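Local coordinates for protein MIF (Toxoplasma gondii, PDB 4DH4) that belongs to the macrophage migration inhibitory factor family and assembles as a trimer whose subunits each contain two beta-alpha-beta units, at residues 58-63 against 95-100; 6-11 against 43-48; 17-22 against 82-87; 63-68 against 102-107. One frame throughout, in Å; residues are numbered along the deposited sequence.

Interaction 1. Residues 58-63 against 95-100; sequences AFIRVA and IYTTFT. With SO4 (sulfate ion), chain B; SO4 (sulfate ion), chain C.
Y96 N donates to A58 O, I60 N to Y96 O, T98 N to I60 O, V62 N to T98 O and T100 N to V62 O, so strands 58-63 and 95-100 run side by side in parallel, their segment axes 13° apart. I60, V62, T97 and F99 face helix 70-88; R61, T98, A63 and T100 face the other way, toward two sulfates that probably come from the crystallisation liquor. R61 can be traced outward from the strand. CB leaves the sheet on the face that also carries T98, and CG then comes 4.0 Å from O2 of the chain B sulfate. CD closes on the same O2, and NE hydrogen-bonds it at 2.7 Å. The chain bends at chi3, which brings the guanidinium edge-on between the anions, both lying in its plane. NH1 gives a nearly straight bond to O2 of the chain C sulfate (2.9 Å, 176° at the hydrogen), while NH2 reaches O4 of that sulfate at 3.3 Å and, weakly, O3 of the chain B one. T98 OG1, set between backbone N and carbonyl carbon (chi1 67°), donates to O1 of the chain B sulfate at 2.7 Å. It also accepts from water 1, whose other proton goes to I60 O at 2.7 Å. R61 of the second and third subunits lies close by and also binds sulfate, so in this crystal the anions bridge the three chains. Right-handed beta-alpha-beta crossovers of this kind, with helix 70-88 joining the parallel strands, build the trimeric MIF fold.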
loop_
_atom_site.group_PDB
_atom_site.type_symbol
_atom_site.label_atom_id
_atom_site.label_comp_id
_atom_site.label_asym_id
_atom_site.label_seq_id
_atom_site.Cartn_x
_atom_site.Cartn_y
_atom_site.Cartn_z
ATOM N N ALA A 58 -9.557 9.193 -5.307
ATOM C CA ALA A 58 -8.347 8.947 -4.540
ATOM C C ALA A 58 -8.617 7.928 -3.456
ATOM O O ALA A 58 -9.765 7.714 -3.054
ATOM C CB ALA A 58 -7.824 10.246 -3.925
ATOM N N PHE A 59 -7.557 7.280 -2.997
ATOM C CA PHE A 59 -7.667 6.547 -1.753
ATOM C C PHE A 59 -6.486 6.828 -0.858
ATOM O O PHE A 59 -5.353 7.040 -1.321
ATOM C CB PHE A 59 -7.928 5.058 -1.967
ATOM C CG PHE A 59 -6.711 4.268 -2.244
ATOM C CD1 PHE A 59 -6.161 4.247 -3.513
ATOM C CD2 PHE A 59 -6.101 3.545 -1.233
ATOM C CE1 PHE A 59 -5.016 3.513 -3.758
ATOM C CE2 PHE A 59 -4.964 2.808 -1.471
ATOM C CZ PHE A 59 -4.420 2.784 -2.739
ATOM N N ILE A 60 -6.748 6.889 0.437
ATOM C CA ILE A 60 -5.672 7.163 1.365
ATOM C C ILE A 60 -5.680 6.125 2.481
ATOM O O ILE A 60 -6.739 5.702 2.956
ATOM C CB ILE A 60 -5.648 8.660 1.868
ATOM C CG1 ILE A 60 -6.302 8.837 3.235
ATOM C CG2 ILE A 60 -6.241 9.633 0.835
ATOM C CD1 ILE A 60 -5.344 8.664 4.374
ATOM N N ARG A 61 -4.484 5.705 2.866
ATOM C CA ARG A 61 -4.303 4.697 3.905
ATOM C C ARG A 61 -3.730 5.360 5.136
ATOM O O ARG A 61 -2.658 5.972 5.065
ATOM C CB ARG A 61 -3.344 3.591 3.439
ATOM C CG ARG A 61 -3.770 2.833 2.188
ATOM C CD ARG A 61 -2.933 1.561 2.032
ATOM N NE ARG A 61 -3.254 0.591 3.081
ATOM C CZ ARG A 61 -2.407 0.184 4.023
ATOM N NH1 ARG A 61 -1.153 0.637 4.049
ATOM N NH2 ARG A 61 -2.813 -0.690 4.932
ATOM N N VAL A 62 -4.429 5.262 6.265
ATOM C CA VAL A 62 -3.888 5.786 7.521
ATOM C C VAL A 62 -3.771 4.718 8.612
ATOM O O VAL A 62 -4.707 3.959 8.860
ATOM C CB VAL A 62 -4.595 7.115 8.008
ATOM C CG1 VAL A 62 -5.932 7.327 7.328
ATOM C CG2 VAL A 62 -4.695 7.202 9.539
ATOM N N ALA A 63 -2.596 4.673 9.234
ATOM C CA ALA A 63 -2.249 3.666 10.251
ATOM C C ALA A 63 -1.731 4.349 11.504
ATOM O O ALA A 63 -1.060 5.376 11.427
ATOM C CB ALA A 63 -1.180 2.710 9.716
ATOM N N ILE A 95 -13.337 9.987 -2.578
ATOM C CA ILE A 95 -12.137 9.648 -1.821
ATOM C C ILE A 95 -12.463 8.615 -0.760
ATOM O O ILE A 95 -13.351 8.838 0.081
ATOM C CB ILE A 95 -11.513 10.902 -1.161
ATOM C CG1 ILE A 95 -11.134 11.917 -2.236
ATOM C CG2 ILE A 95 -10.287 10.524 -0.292
ATOM C CD1 ILE A 95 -10.796 13.286 -1.693
ATOM N N TYR A 96 -11.771 7.475 -0.832
ATOM C CA TYR A 96 -11.845 6.454 0.212
ATOM C C TYR A 96 -10.666 6.616 1.149
ATOM O O TYR A 96 -9.521 6.707 0.701
ATOM C CB TYR A 96 -11.788 5.040 -0.368
ATOM C CG TYR A 96 -13.111 4.394 -0.754
ATOM C CD1 TYR A 96 -14.342 4.904 -0.304
ATOM C CD2 TYR A 96 -13.121 3.232 -1.539
ATOM C CE1 TYR A 96 -15.551 4.285 -0.665
ATOM C CE2 TYR A 96 -14.316 2.606 -1.894
ATOM C CZ TYR A 96 -15.524 3.137 -1.450
ATOM O OH TYR A 96 -16.712 2.518 -1.798
ATOM N N THR A 97 -10.946 6.646 2.447
ATOM C CA THR A 97 -9.899 6.612 3.466
ATOM C C THR A 97 -10.123 5.367 4.319
ATOM O O THR A 97 -11.225 5.162 4.827
ATOM C CB THR A 97 -9.916 7.878 4.357
ATOM O OG1 THR A 97 -9.826 9.057 3.544
ATOM C CG2 THR A 97 -8.739 7.864 5.316
ATOM N N THR A 98 -9.095 4.528 4.442
ATOM C CA THR A 98 -9.187 3.334 5.296
ATOM C C THR A 98 -8.148 3.382 6.401
ATOM O O THR A 98 -7.050 3.932 6.221
ATOM C CB THR A 98 -9.090 2.005 4.497
ATOM O OG1 THR A 98 -7.777 1.857 3.939
ATOM C CG2 THR A 98 -10.132 1.960 3.384
ATOM N N PHE A 99 -8.506 2.792 7.537
ATOM C CA PHE A 99 -7.756 2.928 8.777
ATOM C C PHE A 99 -7.302 1.575 9.289
ATOM O O PHE A 99 -8.040 0.584 9.200
ATOM C CB PHE A 99 -8.609 3.653 9.820
ATOM C CG PHE A 99 -8.992 5.048 9.409
ATOM C CD1 PHE A 99 -8.248 6.146 9.852
ATOM C CD2 PHE A 99 -10.069 5.269 8.553
ATOM C CE1 PHE A 99 -8.578 7.440 9.450
ATOM C CE2 PHE A 99 -10.404 6.577 8.139
ATOM C CZ PHE A 99 -9.658 7.648 8.594
ATOM N N THR A 100 -6.084 1.540 9.821
ATOM C CA THR A 100 -5.500 0.303 10.335
ATOM C C THR A 100 -4.884 0.551 11.704
ATOM O O THR A 100 -4.038 1.441 11.859
ATOM C CB THR A 100 -4.436 -0.259 9.357
ATOM O OG1 THR A 100 -5.039 -0.498 8.073
ATOM C CG2 THR A 100 -3.845 -1.563 9.886
HETATM S S SO4 B . -6.466 -1.289 3.721
HETATM O O1 SO4 B . -7.826 -0.827 3.440
HETATM O O2 SO4 B . -5.582 -0.718 2.715
HETATM O O3 SO4 B . -6.111 -0.844 5.054
HETATM O O4 SO4 B . -6.462 -2.749 3.626
HETATM S S SO4 C . 0.188 -0.800 7.526
HETATM O O1 SO4 C . 0.991 -0.102 8.530
HETATM O O2 SO4 C . 0.570 -0.293 6.216
HETATM O O3 SO4 C . 0.458 -2.219 7.646
HETATM O O4 SO4 C . -1.220 -0.500 7.793
HETATM O O HOH W 1 -7.548 3.444 1.650
#

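Interaction 2. Residues 6-11 against 43-48; sequences FCPVAA and SQTGQM
The F6 ring has T45 CG2 at its edge, near the ring plane, and that methyl lies 3.7 Å from F6 CB; S43 CB approaches the ring obliquely, 3.9 Å from CD2. The ring of F59, on the neighbouring strand, stacks with that of F6. All this sits at the ends of two parallel strands, 2-7 and 39-44, which helix 13-31 connects as a beta-alpha-beta unit. C7 N bonds S43 O, and T45 N returns to C7 O at 3.0 Å as the strands give way to loop. T45 OG1 sits beside the N of P8, which has no hydrogen to share, and donates its own proton to G46 O at 2.7 Å. M48 crosses P8 at about a right angle, its SD 3.8 Å from P8 CD, and its own strand pairs with one of the second subunit. Q44 extends its chain over the loop, OE1 lying 3.6 Å from A10 CA at the centre of an inverse gamma turn. Its NE2 bonds P8 O only weakly, but water 2 ties the same groups more firmly: it accepts from Q44 NE2 at 3.1 Å and donates to P8 O and to T45 O, the last at 2.7 Å.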
loop_
_atom_site.group_PDB
_atom_site.type_symbol
_atom_site.label_atom_id
_atom_site.label_comp_id
_atom_site.label_asym_id
_atom_site.label_seq_id
_atom_site.Cartn_x
_atom_site.Cartn_y
_atom_site.Cartn_z
ATOM N N PHE A 6 -2.938 8.032 -2.389
ATOM C CA PHE A 6 -2.760 7.485 -3.727
ATOM C C PHE A 6 -3.794 8.118 -4.648
ATOM O O PHE A 6 -4.994 8.046 -4.386
ATOM C CB PHE A 6 -2.969 5.970 -3.734
ATOM C CG PHE A 6 -1.956 5.202 -2.935
ATOM C CD1 PHE A 6 -2.146 4.979 -1.573
ATOM C CD2 PHE A 6 -0.822 4.675 -3.552
ATOM C CE1 PHE A 6 -1.213 4.258 -0.834
ATOM C CE2 PHE A 6 0.123 3.947 -2.825
ATOM C CZ PHE A 6 -0.071 3.740 -1.463
ATOM N N CYS A 7 -3.324 8.727 -5.733
ATOM C CA CYS A 7 -4.212 9.484 -6.615
ATOM C C CYS A 7 -3.591 9.595 -8.013
ATOM O O CYS A 7 -2.375 9.711 -8.129
ATOM C CB CYS A 7 -4.449 10.867 -6.005
ATOM S SG CYS A 7 -5.586 11.919 -6.900
ATOM N N PRO A 8 -4.416 9.510 -9.075
ATOM C CA PRO A 8 -3.869 9.649 -10.434
ATOM C C PRO A 8 -3.447 11.077 -10.813
ATOM O O PRO A 8 -2.717 11.255 -11.797
ATOM C CB PRO A 8 -5.005 9.155 -11.341
ATOM C CG PRO A 8 -6.236 9.216 -10.533
ATOM C CD PRO A 8 -5.862 9.210 -9.076
ATOM N N VAL A 9 -3.880 12.071 -10.035
ATOM C CA VAL A 9 -3.599 13.486 -10.341
ATOM C C VAL A 9 -2.092 13.776 -10.369
ATOM O O VAL A 9 -1.358 13.423 -9.442
ATOM C CB VAL A 9 -4.342 14.453 -9.371
ATOM C CG1 VAL A 9 -3.840 15.889 -9.517
ATOM C CG2 VAL A 9 -5.855 14.397 -9.596
ATOM N N ALA A 10 -1.638 14.406 -11.452
ATOM C CA ALA A 10 -0.237 14.773 -11.599
ATOM C C ALA A 10 0.056 16.046 -10.806
ATOM O O ALA A 10 0.211 17.132 -11.375
ATOM C CB ALA A 10 0.120 14.948 -13.080
ATOM N N ALA A 11 0.114 15.907 -9.484
ATOM C CA ALA A 11 0.323 17.044 -8.595
ATOM C C ALA A 11 1.751 17.550 -8.675
ATOM O O ALA A 11 2.706 16.767 -8.671
ATOM C CB ALA A 11 -0.027 16.674 -7.161
ATOM N N SER A 43 1.532 9.531 -3.577
ATOM C CA SER A 43 1.969 8.651 -4.641
ATOM C C SER A 43 1.031 8.805 -5.826
ATOM O O SER A 43 -0.164 8.517 -5.714
ATOM C CB SER A 43 2.034 7.198 -4.142
ATOM O OG SER A 43 2.319 6.306 -5.210
ATOM N N GLN A 44 1.564 9.297 -6.949
ATOM C CA GLN A 44 0.784 9.373 -8.185
ATOM C C GLN A 44 0.660 7.967 -8.758
ATOM O O GLN A 44 1.660 7.340 -9.132
ATOM C CB GLN A 44 1.405 10.340 -9.219
ATOM C CG GLN A 44 0.462 10.649 -10.407
ATOM C CD GLN A 44 1.124 11.362 -11.588
ATOM O OE1 GLN A 44 2.151 12.027 -11.450
ATOM N NE2 GLN A 44 0.507 11.242 -12.756
ATOM N N THR A 45 -0.572 7.470 -8.804
ATOM C CA THR A 45 -0.847 6.172 -9.388
ATOM C C THR A 45 -0.909 6.309 -10.909
ATOM O O THR A 45 -0.823 7.421 -11.449
ATOM C CB THR A 45 -2.191 5.596 -8.867
ATOM O OG1 THR A 45 -3.268 6.462 -9.251
ATOM C CG2 THR A 45 -2.170 5.460 -7.346
ATOM N N GLY A 46 -1.042 5.177 -11.593
ATOM C CA GLY A 46 -1.566 5.179 -12.952
ATOM C C GLY A 46 -3.061 5.438 -12.849
ATOM O O GLY A 46 -3.524 6.144 -11.945
ATOM N N GLN A 47 -3.825 4.853 -13.757
ATOM C CA GLN A 47 -5.265 5.058 -13.791
ATOM C C GLN A 47 -5.942 4.550 -12.526
ATOM O O GLN A 47 -5.507 3.560 -11.929
ATOM C CB GLN A 47 -5.880 4.354 -14.996
ATOM C CG GLN A 47 -5.319 4.796 -16.333
ATOM C CD GLN A 47 -6.269 4.509 -17.480
ATOM O OE1 GLN A 47 -7.331 3.905 -17.298
ATOM N NE2 GLN A 47 -5.898 4.953 -18.669
ATOM N N MET A 48 -7.003 5.245 -12.134
ATOM C CA MET A 48 -7.869 4.804 -11.049
ATOM C C MET A 48 -9.325 4.980 -11.460
ATOM O O MET A 48 -9.678 5.956 -12.137
ATOM C CB MET A 48 -7.565 5.575 -9.758
ATOM C CG MET A 48 -6.369 5.024 -8.963
ATOM S SD MET A 48 -6.072 5.859 -7.375
ATOM C CE MET A 48 -7.687 5.761 -6.630
HETATM O O HOH W 2 -1.739 9.159 -13.317
HETATM O O HOH W 3 2.634 13.924 -8.997
#

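Interaction 3. Residues 17-22 against 82-87; sequences DALLKD and AACERH
A83 is the first residue of 82-87 to meet the other helix: its CB lies 3.8 Å from L19 CD1, with D22 CB a little farther off. L19 stands with CG trans to its backbone N (chi1 179°), and this swings CD1 into the gap, where it also rests 3.6 Å from A83 O. C84 comes next, its SG brushing the same L19 methyl at 4.2 Å. Both C84 and L19 continue down onto I5 of strand 2-7. The two helices, 13-31 and 70-88, are the crossovers of the two beta-alpha-beta units and pack antiparallel over the sheet, with segment axes 9.7 Å apart at a crossing angle of 163°. At R86 the contact turns polar. Its chain bends at chi3, laying one guanidinium face against its own A83 CA, and NH2 makes a salt bridge with D22 OD1 at 3.0 Å, close to the guanidinium plane. H87 follows and lies flat on the first helix, L19 N over the centre of one ring face and A18 CB 3.6 Å from CE1. Its NE2 donates to the same D22 OD1 at 2.7 Å, with the acceptor practically in the imidazole plane. R86 NH2 and H87 NE2 strike this oxygen from opposite faces of the carboxylate plane, a pairing that should favour the charged form of D22. The backbone O of H87 accepts from Q15 NE2.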
loop_
_atom_site.group_PDB
_atom_site.type_symbol
_atom_site.label_atom_id
_atom_site.label_comp_id
_atom_site.label_asym_id
_atom_site.label_seq_id
_atom_site.Cartn_x
_atom_site.Cartn_y
_atom_site.Cartn_z
ATOM N N ASP A 17 3.416 19.525 -1.400
ATOM C CA ASP A 17 3.927 20.086 -0.147
ATOM C C ASP A 17 2.805 20.648 0.722
ATOM O O ASP A 17 2.723 20.330 1.910
ATOM C CB ASP A 17 4.987 21.168 -0.414
ATOM C CG ASP A 17 6.407 20.626 -0.376
ATOM O OD1 ASP A 17 6.748 19.897 0.585
ATOM O OD2 ASP A 17 7.194 20.937 -1.298
ATOM N N ALA A 18 1.942 21.463 0.119
ATOM C CA ALA A 18 0.814 22.082 0.829
ATOM C C ALA A 18 -0.188 21.038 1.335
ATOM O O ALA A 18 -0.654 21.108 2.482
ATOM C CB ALA A 18 0.114 23.102 -0.064
ATOM N N LEU A 19 -0.505 20.075 0.474
ATOM C CA LEU A 19 -1.354 18.948 0.847
ATOM C C LEU A 19 -0.793 18.188 2.047
ATOM O O LEU A 19 -1.511 17.930 3.026
ATOM C CB LEU A 19 -1.535 17.994 -0.341
ATOM C CG LEU A 19 -2.378 16.736 -0.096
ATOM C CD1 LEU A 19 -3.797 17.094 0.376
ATOM C CD2 LEU A 19 -2.413 15.873 -1.347
ATOM N N LEU A 20 0.486 17.832 1.969
ATOM C CA LEU A 20 1.090 16.988 2.996
ATOM C C LEU A 20 1.251 17.723 4.320
ATOM O O LEU A 20 1.137 17.117 5.380
ATOM C CB LEU A 20 2.409 16.372 2.519
ATOM C CG LEU A 20 2.345 15.420 1.316
ATOM C CD1 LEU A 20 3.738 14.940 0.948
ATOM C CD2 LEU A 20 1.420 14.216 1.555
ATOM N N LYS A 21 1.481 19.033 4.255
ATOM C CA LYS A 21 1.474 19.869 5.457
ATOM C C LYS A 21 0.108 19.882 6.135
ATOM O O LYS A 21 0.027 19.824 7.361
ATOM C CB LYS A 21 1.911 21.298 5.133
ATOM C CG LYS A 21 3.389 21.417 4.901
ATOM C CD LYS A 21 3.779 22.854 4.622
ATOM C CE LYS A 21 5.160 22.929 3.995
ATOM N NZ LYS A 21 6.213 22.377 4.874
ATOM N N ASP A 22 -0.956 19.972 5.339
ATOM C CA ASP A 22 -2.319 19.898 5.861
ATOM C C ASP A 22 -2.565 18.516 6.465
ATOM O O ASP A 22 -3.147 18.400 7.543
ATOM C CB ASP A 22 -3.347 20.172 4.758
ATOM C CG ASP A 22 -3.531 21.661 4.467
ATOM O OD1 ASP A 22 -4.244 21.983 3.493
ATOM O OD2 ASP A 22 -2.977 22.508 5.206
ATOM N N ALA A 82 -11.145 16.717 2.548
ATOM C CA ALA A 82 -11.303 18.157 2.294
ATOM C C ALA A 82 -10.011 18.762 1.729
ATOM O O ALA A 82 -10.056 19.584 0.814
ATOM C CB ALA A 82 -11.746 18.888 3.557
ATOM N N ALA A 83 -8.869 18.321 2.256
ATOM C CA ALA A 83 -7.553 18.778 1.800
ATOM C C ALA A 83 -7.247 18.324 0.371
ATOM O O ALA A 83 -6.696 19.087 -0.427
ATOM C CB ALA A 83 -6.470 18.303 2.760
ATOM N N CYS A 84 -7.611 17.083 0.048
ATOM C CA CYS A 84 -7.439 16.565 -1.312
ATOM C C CYS A 84 -8.322 17.336 -2.292
ATOM O O CYS A 84 -7.911 17.622 -3.411
ATOM C CB CYS A 84 -7.761 15.069 -1.373
ATOM S SG CYS A 84 -6.515 14.012 -0.564
ATOM N N GLU A 85 -9.535 17.666 -1.866
ATOM C CA GLU A 85 -10.454 18.430 -2.712
ATOM C C GLU A 85 -9.880 19.813 -2.994
ATOM O O GLU A 85 -9.871 20.270 -4.137
ATOM C CB GLU A 85 -11.807 18.560 -2.025
ATOM C CG GLU A 85 -12.901 19.156 -2.894
ATOM C CD GLU A 85 -14.238 19.085 -2.205
ATOM O OE1 GLU A 85 -15.075 18.258 -2.623
ATOM O OE2 GLU A 85 -14.439 19.833 -1.217
ATOM N N ARG A 86 -9.392 20.448 -1.931
ATOM C CA ARG A 86 -8.777 21.775 -1.963
ATOM C C ARG A 86 -7.506 21.811 -2.819
ATOM O O ARG A 86 -7.338 22.703 -3.652
ATOM C CB ARG A 86 -8.469 22.197 -0.521
ATOM C CG ARG A 86 -7.955 23.612 -0.299
ATOM C CD ARG A 86 -8.267 24.069 1.141
ATOM N NE ARG A 86 -7.503 23.347 2.170
ATOM C CZ ARG A 86 -8.009 22.460 3.035
ATOM N NH1 ARG A 86 -9.304 22.149 3.024
ATOM N NH2 ARG A 86 -7.213 21.875 3.922
ATOM N N HIS A 87 -6.619 20.838 -2.623
ATOM C CA HIS A 87 -5.320 20.844 -3.299
ATOM C C HIS A 87 -5.268 20.105 -4.636
ATOM O O HIS A 87 -4.443 20.441 -5.490
ATOM C CB HIS A 87 -4.227 20.325 -2.362
ATOM C CG HIS A 87 -4.026 21.180 -1.153
ATOM N ND1 HIS A 87 -3.490 22.448 -1.224
ATOM C CD2 HIS A 87 -4.313 20.964 0.151
ATOM C CE1 HIS A 87 -3.443 22.971 -0.013
ATOM N NE2 HIS A 87 -3.934 22.090 0.841
#

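Interaction 4. Residues 63-68 against 102-107; sequences ASIGGI and KSPSEW. With SO4 (sulfate ion), chain C.
K102 N donates to S64 O in an almost perfectly straight bond (2.9 Å, 179° at the hydrogen), and I65 CA leans on K102 O at 3.3 Å as a CA-H...O contact. Past this point residues 103-106 leave the sheet through the short 3-10 turn 104-106, whose start is tied by S103 N bonding E106 OE1. I65 fills the angle between that turn and the indole of W107. CG2, trans to the backbone N, touches P104 CG at 3.7 Å. CG1 meets W107 CE3 at 3.6 Å, and CD1 reaches on to W107 CB. The far edge of the indole points into the strand: A63 O lies near the ring plane, 3.4 Å from CH2, and S64 N also sits at that edge, beside CZ3. F114 of the same chain and, edge-to-face, Y96 of the third subunit meet the W107 ring. K102 bends at chi2 and chi3, carrying its chain past A63 CB, and NZ donates to O3 of the chain C sulfate at 2.9 Å as well as to F99 O of the third subunit. S64 and I65 stand next to P1 and K33, the neighbourhood in which MIF relatives form their interface pocket around the N-terminal proline. The chemistry is therefore split: hydrocarbon and indole seal one side, while the lysine, shared between an anion and a neighbour's carbonyl, probably adds positive charge to the sulfate-binding centre of the trimer.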
loop_
_atom_site.group_PDB
_atom_site.type_symbol
_atom_site.label_atom_id
_atom_site.label_comp_id
_atom_site.label_asym_id
_atom_site.label_seq_id
_atom_site.Cartn_x
_atom_site.Cartn_y
_atom_site.Cartn_z
ATOM N N ALA A 63 -2.596 4.673 9.234
ATOM C CA ALA A 63 -2.249 3.666 10.251
ATOM C C ALA A 63 -1.731 4.349 11.504
ATOM O O ALA A 63 -1.060 5.376 11.427
ATOM C CB ALA A 63 -1.180 2.710 9.716
ATOM N N SER A 64 -2.036 3.770 12.660
ATOM C CA SER A 64 -1.564 4.312 13.919
ATOM C C SER A 64 -1.467 3.193 14.941
ATOM O O SER A 64 -2.174 2.184 14.839
ATOM C CB SER A 64 -2.522 5.399 14.428
ATOM O OG SER A 64 -2.009 5.997 15.614
ATOM N N ILE A 65 -0.593 3.382 15.924
ATOM C CA ILE A 65 -0.541 2.492 17.082
ATOM C C ILE A 65 -1.584 3.010 18.058
ATOM O O ILE A 65 -1.352 3.982 18.779
ATOM C CB ILE A 65 0.851 2.463 17.742
ATOM C CG1 ILE A 65 1.920 2.071 16.715
ATOM C CG2 ILE A 65 0.856 1.494 18.947
ATOM C CD1 ILE A 65 3.345 2.444 17.139
ATOM N N GLY A 66 -2.748 2.371 18.048
ATOM C CA GLY A 66 -3.893 2.864 18.815
ATOM C C GLY A 66 -4.490 4.115 18.196
ATOM O O GLY A 66 -3.943 4.673 17.243
ATOM N N GLY A 67 -5.617 4.561 18.747
ATOM C CA GLY A 67 -6.229 5.823 18.342
ATOM C C GLY A 67 -7.197 5.640 17.194
ATOM O O GLY A 67 -7.850 6.586 16.780
ATOM N N ILE A 68 -7.298 4.416 16.683
ATOM C CA ILE A 68 -8.205 4.129 15.570
ATOM C C ILE A 68 -9.596 3.838 16.134
ATOM O O ILE A 68 -9.805 2.807 16.766
ATOM C CB ILE A 68 -7.676 2.956 14.679
ATOM C CG1 ILE A 68 -6.286 3.291 14.104
ATOM C CG2 ILE A 68 -8.682 2.594 13.555
ATOM C CD1 ILE A 68 -6.215 4.602 13.277
ATOM N N LYS A 102 -2.424 -0.667 14.428
ATOM C CA LYS A 102 -1.247 -1.505 14.573
ATOM C C LYS A 102 -0.889 -1.704 16.035
ATOM O O LYS A 102 -1.022 -0.784 16.843
ATOM C CB LYS A 102 -0.046 -0.881 13.842
ATOM C CG LYS A 102 -0.303 -0.460 12.391
ATOM C CD LYS A 102 -0.654 -1.651 11.487
ATOM C CE LYS A 102 0.501 -2.636 11.343
ATOM N NZ LYS A 102 0.209 -3.589 10.234
ATOM N N SER A 103 -0.428 -2.909 16.364
ATOM C CA SER A 103 0.172 -3.180 17.664
ATOM C C SER A 103 1.556 -2.524 17.714
ATOM O O SER A 103 2.191 -2.361 16.669
ATOM C CB SER A 103 0.292 -4.690 17.887
ATOM O OG SER A 103 -0.980 -5.312 17.851
ATOM N N PRO A 104 2.024 -2.132 18.917
ATOM C CA PRO A 104 3.371 -1.542 19.008
ATOM C C PRO A 104 4.472 -2.437 18.419
ATOM O O PRO A 104 5.374 -1.933 17.757
ATOM C CB PRO A 104 3.573 -1.353 20.517
ATOM C CG PRO A 104 2.203 -1.245 21.071
ATOM C CD PRO A 104 1.373 -2.190 20.243
ATOM N N SER A 105 4.386 -3.751 18.632
ATOM C CA SER A 105 5.400 -4.677 18.101
ATOM C C SER A 105 5.413 -4.760 16.565
ATOM O O SER A 105 6.385 -5.240 15.985
ATOM C CB SER A 105 5.204 -6.082 18.676
ATOM O OG SER A 105 3.977 -6.616 18.207
ATOM N N GLU A 106 4.341 -4.291 15.923
ATOM C CA GLU A 106 4.216 -4.321 14.456
ATOM C C GLU A 106 4.766 -3.065 13.786
ATOM O O GLU A 106 4.625 -2.895 12.582
ATOM C CB GLU A 106 2.745 -4.481 14.041
ATOM C CG GLU A 106 2.168 -5.856 14.319
ATOM C CD GLU A 106 0.658 -5.915 14.181
ATOM O OE1 GLU A 106 -0.009 -4.855 14.159
ATOM O OE2 GLU A 106 0.130 -7.046 14.104
ATOM N N TRP A 107 5.385 -2.182 14.561
ATOM C CA TRP A 107 5.825 -0.899 14.030
ATOM C C TRP A 107 7.258 -0.633 14.472
ATOM O O TRP A 107 7.559 -0.660 15.670
ATOM C CB TRP A 107 4.894 0.213 14.525
ATOM C CG TRP A 107 4.899 1.474 13.686
ATOM C CD1 TRP A 107 5.982 2.229 13.328
ATOM C CD2 TRP A 107 3.750 2.138 13.142
ATOM N NE1 TRP A 107 5.577 3.310 12.573
ATOM C CE2 TRP A 107 4.214 3.278 12.448
ATOM C CE3 TRP A 107 2.376 1.866 13.155
ATOM C CZ2 TRP A 107 3.345 4.159 11.779
ATOM C CZ3 TRP A 107 1.512 2.742 12.494
ATOM C CH2 TRP A 107 2.001 3.874 11.818
HETATM S S SO4 C . 0.188 -0.800 7.526
HETATM O O1 SO4 C . 0.991 -0.102 8.530
HETATM O O2 SO4 C . 0.570 -0.293 6.216
HETATM O O3 SO4 C . 0.458 -2.219 7.646
HETATM O O4 SO4 C . -1.220 -0.500 7.793
#

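Interaction 1 is central: the centres of interactions 2, 3 and 4 lie about 14, 15 and 15 Å from its own. It joins 6-11 through F59 O and F6 N, a probable hydrogen bond of 2.8 Å, since strands 2-7 and 58-65 are neighbours in one sheet. On the helix-covered face of that sheet, I95 CD1 packs on C84 CB at 3.5 Å, linking it to the helix pair of interaction 3. Interaction 4 extends the same two strands, sharing A63 and the chain C sulfate, which R61 and K102 both bind. Interactions 2 and 4 occupy opposite ends of the subunit, centres about 27 Å apart, and both meet neighbouring subunits.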